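Local coordinates for protein peptidyl-prolyl cis-trans isomerase FKBP13, chloroplastic (Arabidopsis thaliana, PDB 1U79) that catalyses the cis-trans isomerization of proline peptide bonds, provides the major activity of this kind in the thylakoid lumen and regulates accumulation of the Rieske protein, at residues A27-G39 / S49-V63. Sequence-based numbering, arbitrary orientation.
Sequences AVKGQLIKAHYVG and SSYNRGKPLTFRIGV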
loop_
_atom_site.group_PDB
_atom_site.type_symbol
_atom_site.label_atom_id
_atom_site.label_comp_id
_atom_site.label_asym_id
_atom_site.label_seq_id
_atom_site.Cartn_x
_atom_site.Cartn_y
_atom_site.Cartn_z
ATOM N N ALA A 27 -8.624 -10.304 -3.677
ATOM C CA ALA A 27 -8.517 -10.195 -2.229
ATOM C C ALA A 27 -9.929 -10.099 -1.661
ATOM O O ALA A 27 -10.820 -9.532 -2.291
ATOM C CB ALA A 27 -7.716 -8.940 -1.851
ATOM N N VAL A 28 -10.134 -10.665 -0.476
ATOM C CA VAL A 28 -11.442 -10.636 0.163
ATOM C C VAL A 28 -11.435 -9.900 1.501
ATOM O O VAL A 28 -10.554 -10.098 2.336
ATOM C CB VAL A 28 -11.978 -12.061 0.400
ATOM C CG1 VAL A 28 -12.334 -12.721 -0.935
ATOM C CG2 VAL A 28 -10.937 -12.882 1.125
ATOM N N LYS A 29 -12.437 -9.051 1.681
ATOM C CA LYS A 29 -12.631 -8.250 2.886
ATOM C C LYS A 29 -12.581 -9.110 4.153
ATOM O O LYS A 29 -13.324 -10.089 4.272
ATOM C CB LYS A 29 -14.003 -7.574 2.789
ATOM C CG LYS A 29 -14.056 -6.093 3.106
ATOM C CD LYS A 29 -14.114 -5.817 4.590
ATOM C CE LYS A 29 -14.529 -4.370 4.835
ATOM N NZ LYS A 29 -13.699 -3.398 4.068
ATOM N N GLY A 30 -11.708 -8.748 5.091
ATOM C CA GLY A 30 -11.607 -9.478 6.348
ATOM C C GLY A 30 -10.686 -10.684 6.416
ATOM O O GLY A 30 -10.548 -11.295 7.478
ATOM N N GLN A 31 -10.063 -11.036 5.298
ATOM C CA GLN A 31 -9.166 -12.186 5.254
ATOM C C GLN A 31 -7.752 -11.847 5.717
ATOM O O GLN A 31 -7.262 -10.735 5.500
ATOM C CB GLN A 31 -9.114 -12.748 3.830
ATOM C CG GLN A 31 -8.262 -13.997 3.656
ATOM C CD GLN A 31 -8.619 -14.771 2.385
ATOM O OE1 GLN A 31 -8.516 -14.249 1.274
ATOM N NE2 GLN A 31 -9.050 -16.019 2.552
ATOM N N LEU A 32 -7.111 -12.808 6.371
ATOM C CA LEU A 32 -5.738 -12.623 6.833
ATOM C C LEU A 32 -4.887 -12.915 5.611
ATOM O O LEU A 32 -4.940 -14.024 5.070
ATOM C CB LEU A 32 -5.384 -13.624 7.941
ATOM C CG LEU A 32 -4.070 -13.325 8.681
ATOM C CD1 LEU A 32 -4.245 -12.067 9.508
ATOM C CD2 LEU A 32 -3.682 -14.495 9.587
ATOM N N ILE A 33 -4.100 -11.938 5.171
ATOM C CA ILE A 33 -3.265 -12.137 3.989
ATOM C C ILE A 33 -1.802 -11.827 4.249
ATOM O O ILE A 33 -1.451 -11.269 5.290
ATOM C CB ILE A 33 -3.726 -11.245 2.822
ATOM C CG1 ILE A 33 -3.512 -9.773 3.169
ATOM C CG2 ILE A 33 -5.201 -11.518 2.519
ATOM C CD1 ILE A 33 -3.790 -8.810 2.014
ATOM N N LYS A 34 -0.966 -12.184 3.279
ATOM C CA LYS A 34 0.476 -11.952 3.348
ATOM C C LYS A 34 0.894 -11.068 2.188
ATOM O O LYS A 34 0.451 -11.278 1.054
ATOM C CB LYS A 34 1.264 -13.254 3.201
ATOM C CG LYS A 34 1.110 -14.277 4.296
ATOM C CD LYS A 34 2.030 -15.453 3.990
ATOM C CE LYS A 34 1.975 -16.523 5.063
ATOM N NZ LYS A 34 2.921 -17.637 4.760
ATOM N N ALA A 35 1.766 -10.102 2.460
ATOM C CA ALA A 35 2.249 -9.234 1.405
ATOM C C ALA A 35 3.668 -8.764 1.645
ATOM O O ALA A 35 4.033 -8.404 2.764
ATOM C CB ALA A 35 1.339 -8.020 1.253
ATOM N N HIS A 36 4.473 -8.802 0.591
ATOM C CA HIS A 36 5.830 -8.282 0.670
ATOM C C HIS A 36 5.661 -6.872 0.125
ATOM O O HIS A 36 4.729 -6.616 -0.642
ATOM C CB HIS A 36 6.783 -9.103 -0.194
ATOM C CG HIS A 36 7.492 -10.176 0.567
ATOM N ND1 HIS A 36 8.371 -9.895 1.593
ATOM C CD2 HIS A 36 7.429 -11.525 0.482
ATOM C CE1 HIS A 36 8.816 -11.029 2.106
ATOM N NE2 HIS A 36 8.260 -12.031 1.449
ATOM N N TYR A 37 6.528 -5.950 0.521
ATOM C CA TYR A 37 6.394 -4.582 0.053
ATOM C C TYR A 37 7.630 -3.729 0.269
ATOM O O TYR A 37 8.485 -4.038 1.094
ATOM C CB TYR A 37 5.218 -3.887 0.769
ATOM C CG TYR A 37 5.466 -3.649 2.249
ATOM C CD1 TYR A 37 5.241 -4.657 3.189
ATOM C CD2 TYR A 37 5.993 -2.434 2.698
ATOM C CE1 TYR A 37 5.542 -4.461 4.541
ATOM C CE2 TYR A 37 6.299 -2.228 4.047
ATOM C CZ TYR A 37 6.074 -3.242 4.958
ATOM O OH TYR A 37 6.394 -3.048 6.281
ATOM N N VAL A 38 7.687 -2.642 -0.487
ATOM C CA VAL A 38 8.744 -1.647 -0.392
ATOM C C VAL A 38 8.021 -0.314 -0.453
ATOM O O VAL A 38 7.296 -0.030 -1.412
ATOM C CB VAL A 38 9.751 -1.701 -1.560
ATOM C CG1 VAL A 38 10.708 -0.505 -1.457
ATOM C CG2 VAL A 38 10.551 -3.005 -1.522
ATOM N N GLY A 39 8.199 0.492 0.585
ATOM C CA GLY A 39 7.558 1.791 0.629
ATOM C C GLY A 39 8.611 2.869 0.491
ATOM O O GLY A 39 9.619 2.862 1.214
ATOM N N SER A 49 10.247 -1.618 4.367
ATOM C CA SER A 49 10.049 -2.739 3.466
ATOM C C SER A 49 9.993 -4.030 4.261
ATOM O O SER A 49 10.614 -4.156 5.323
ATOM C CB SER A 49 11.169 -2.808 2.420
ATOM O OG SER A 49 12.348 -3.394 2.936
ATOM N N SER A 50 9.224 -4.986 3.752
ATOM C CA SER A 50 9.096 -6.288 4.398
ATOM C C SER A 50 10.454 -6.971 4.362
ATOM O O SER A 50 10.839 -7.673 5.303
ATOM C CB SER A 50 8.082 -7.142 3.641
ATOM O OG SER A 50 8.396 -7.159 2.251
ATOM N N TYR A 51 11.169 -6.762 3.258
ATOM C CA TYR A 51 12.494 -7.337 3.049
ATOM C C TYR A 51 13.458 -6.912 4.153
ATOM O O TYR A 51 14.249 -7.723 4.640
ATOM C CB TYR A 51 13.029 -6.906 1.683
ATOM C CG TYR A 51 12.143 -7.380 0.551
ATOM C CD1 TYR A 51 12.093 -8.726 0.207
ATOM C CD2 TYR A 51 11.293 -6.495 -0.115
ATOM C CE1 TYR A 51 11.218 -9.191 -0.769
ATOM C CE2 TYR A 51 10.404 -6.951 -1.100
ATOM C CZ TYR A 51 10.377 -8.303 -1.414
ATOM O OH TYR A 51 9.510 -8.774 -2.373
ATOM N N ASN A 52 13.385 -5.648 4.550
ATOM C CA ASN A 52 14.248 -5.139 5.612
ATOM C C ASN A 52 13.856 -5.788 6.938
ATOM O O ASN A 52 14.692 -5.961 7.834
ATOM C CB ASN A 52 14.123 -3.619 5.716
ATOM C CG ASN A 52 15.071 -3.022 6.751
ATOM O OD1 ASN A 52 16.294 -3.127 6.629
ATOM N ND2 ASN A 52 14.505 -2.398 7.778
ATOM N N ARG A 53 12.585 -6.161 7.055
ATOM C CA ARG A 53 12.083 -6.800 8.265
ATOM C C ARG A 53 12.338 -8.302 8.219
ATOM O O ARG A 53 12.197 -8.997 9.222
ATOM C CB ARG A 53 10.580 -6.529 8.428
ATOM C CG ARG A 53 10.237 -5.054 8.613
ATOM C CD ARG A 53 8.734 -4.797 8.581
ATOM N NE ARG A 53 8.445 -3.371 8.706
ATOM C CZ ARG A 53 8.121 -2.761 9.842
ATOM N NH1 ARG A 53 7.885 -1.454 9.849
ATOM N NH2 ARG A 53 8.007 -3.456 10.968
ATOM N N GLY A 54 12.707 -8.801 7.045
ATOM C CA GLY A 54 12.982 -10.216 6.904
ATOM C C GLY A 54 11.765 -11.112 6.824
ATOM O O GLY A 54 11.881 -12.330 6.905
ATOM N N LYS A 55 10.588 -10.525 6.659
ATOM C CA LYS A 55 9.377 -11.326 6.570
ATOM C C LYS A 55 8.251 -10.528 5.935
ATOM O O LYS A 55 8.222 -9.299 6.022
ATOM C CB LYS A 55 8.946 -11.800 7.961
ATOM C CG LYS A 55 8.626 -10.665 8.930
ATOM C CD LYS A 55 8.049 -11.193 10.236
ATOM C CE LYS A 55 7.700 -10.057 11.182
ATOM N NZ LYS A 55 7.067 -10.550 12.441
ATOM N N PRO A 56 7.317 -11.221 5.267
ATOM C CA PRO A 56 6.208 -10.507 4.643
ATOM C C PRO A 56 5.330 -9.997 5.764
ATOM O O PRO A 56 5.453 -10.447 6.909
ATOM C CB PRO A 56 5.518 -11.595 3.823
ATOM C CG PRO A 56 5.723 -12.815 4.670
ATOM C CD PRO A 56 7.176 -12.679 5.086
ATOM N N LEU A 57 4.454 -9.055 5.454
ATOM C CA LEU A 57 3.569 -8.531 6.475
ATOM C C LEU A 57 2.312 -9.383 6.479
ATOM O O LEU A 57 1.691 -9.581 5.433
ATOM C CB LEU A 57 3.208 -7.073 6.177
ATOM C CG LEU A 57 2.307 -6.382 7.195
ATOM C CD1 LEU A 57 3.109 -6.148 8.476
ATOM C CD2 LEU A 57 1.783 -5.061 6.643
ATOM N N THR A 58 1.954 -9.915 7.645
ATOM C CA THR A 58 0.743 -10.714 7.761
ATOM C C THR A 58 -0.280 -9.828 8.470
ATOM O O THR A 58 -0.027 -9.342 9.568
ATOM C CB THR A 58 1.006 -12.015 8.555
ATOM O OG1 THR A 58 1.892 -12.862 7.801
ATOM C CG2 THR A 58 -0.302 -12.761 8.809
ATOM N N PHE A 59 -1.421 -9.586 7.828
ATOM C CA PHE A 59 -2.449 -8.714 8.406
ATOM C C PHE A 59 -3.805 -8.958 7.754
ATOM O O PHE A 59 -3.869 -9.581 6.691
ATOM C CB PHE A 59 -2.059 -7.245 8.181
ATOM C CG PHE A 59 -2.027 -6.838 6.719
ATOM C CD1 PHE A 59 -2.999 -5.994 6.197
ATOM C CD2 PHE A 59 -1.028 -7.311 5.869
ATOM C CE1 PHE A 59 -2.979 -5.621 4.844
ATOM C CE2 PHE A 59 -0.998 -6.952 4.519
ATOM C CZ PHE A 59 -1.977 -6.103 4.006
ATOM N N ARG A 60 -4.895 -8.505 8.379
ATOM C CA ARG A 60 -6.184 -8.681 7.709
ATOM C C ARG A 60 -6.467 -7.446 6.897
ATOM O O ARG A 60 -6.212 -6.322 7.320
ATOM C CB ARG A 60 -7.398 -8.928 8.618
ATOM C CG ARG A 60 -7.272 -8.821 10.089
ATOM C CD ARG A 60 -8.222 -9.887 10.622
ATOM N NE ARG A 60 -7.706 -11.150 10.118
ATOM C CZ ARG A 60 -8.434 -12.179 9.715
ATOM N NH1 ARG A 60 -9.754 -12.136 9.750
ATOM N NH2 ARG A 60 -7.819 -13.247 9.242
ATOM N N ILE A 61 -7.020 -7.669 5.721
ATOM C CA ILE A 61 -7.306 -6.591 4.807
ATOM C C ILE A 61 -8.733 -6.081 4.947
ATOM O O ILE A 61 -9.659 -6.843 5.238
ATOM C CB ILE A 61 -7.050 -7.076 3.364
ATOM C CG1 ILE A 61 -7.231 -5.923 2.377
ATOM C CG2 ILE A 61 -7.975 -8.263 3.033
ATOM C CD1 ILE A 61 -6.095 -4.917 2.420
ATOM N N GLY A 62 -8.891 -4.774 4.762
ATOM C CA GLY A 62 -10.197 -4.154 4.811
ATOM C C GLY A 62 -10.825 -3.852 6.158
ATOM O O GLY A 62 -12.013 -3.541 6.209
ATOM N N VAL A 63 -10.055 -3.908 7.240
ATOM C CA VAL A 63 -10.625 -3.638 8.556
ATOM C C VAL A 63 -9.873 -2.580 9.355
ATOM O O VAL A 63 -9.997 -2.509 10.578
ATOM C CB VAL A 63 -10.717 -4.928 9.389
ATOM C CG1 VAL A 63 -11.498 -5.977 8.618
ATOM C CG2 VAL A 63 -9.330 -5.440 9.727
#
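The imidazole of H36 lies between Y51 and P56. On one face the Y51 ring forms an offset stack, its plane only 9° from that of H36, with Y51 CE1 above the rim of the imidazole; on the opposite face P56 CB sits over the ring centre in a CH-pi contact, 3.7 Å from the centroid. A hydrogen bond in the ring plane, 2.8 Å from H36 ND1 to S50 OG, fixes the rotation of the imidazole. With chi1 at 51°, S50 OG stands between its own backbone N and carbonyl carbon, where it also accepts from Y37 N at 2.8 Å, while S50 N donates back to Y37 O. These bonds pin the start of the short, weakly bonded helix 50-53 to strand 32-39, and S49 OG caps that helix by accepting from N52 N. The face of the Y37 ring packs against the S49-S50 backbone, with S50 N over its centre; its hydroxyl bonds to D48, which also forms a salt bridge with R53.

Beyond P56 the chain pairs antiparallel with the strand, A35 with L57 and I33 with F59 each joined by two backbone bonds. I33 CG1 rests over one face of the F59 ring, toward its rim, and I33 CD1 reaches F59 CZ at 3.8 Å; A35 CB lies at the ring edge, 4.2 Å from F59 CE2. The far end closes at the type II turn V28-Q31, where G30 N donates to I61 O (2.8 Å) and K29 NZ uses an in-plane lone pair of G62 O. Y37 and F59 both meet W70, and the sheet face carrying I33, A35, L57 and F59 is turned toward helix 68-75, as is characteristic of the FKBP fold, whose hydrophobic proline-binding pocket lies between sheet and helix.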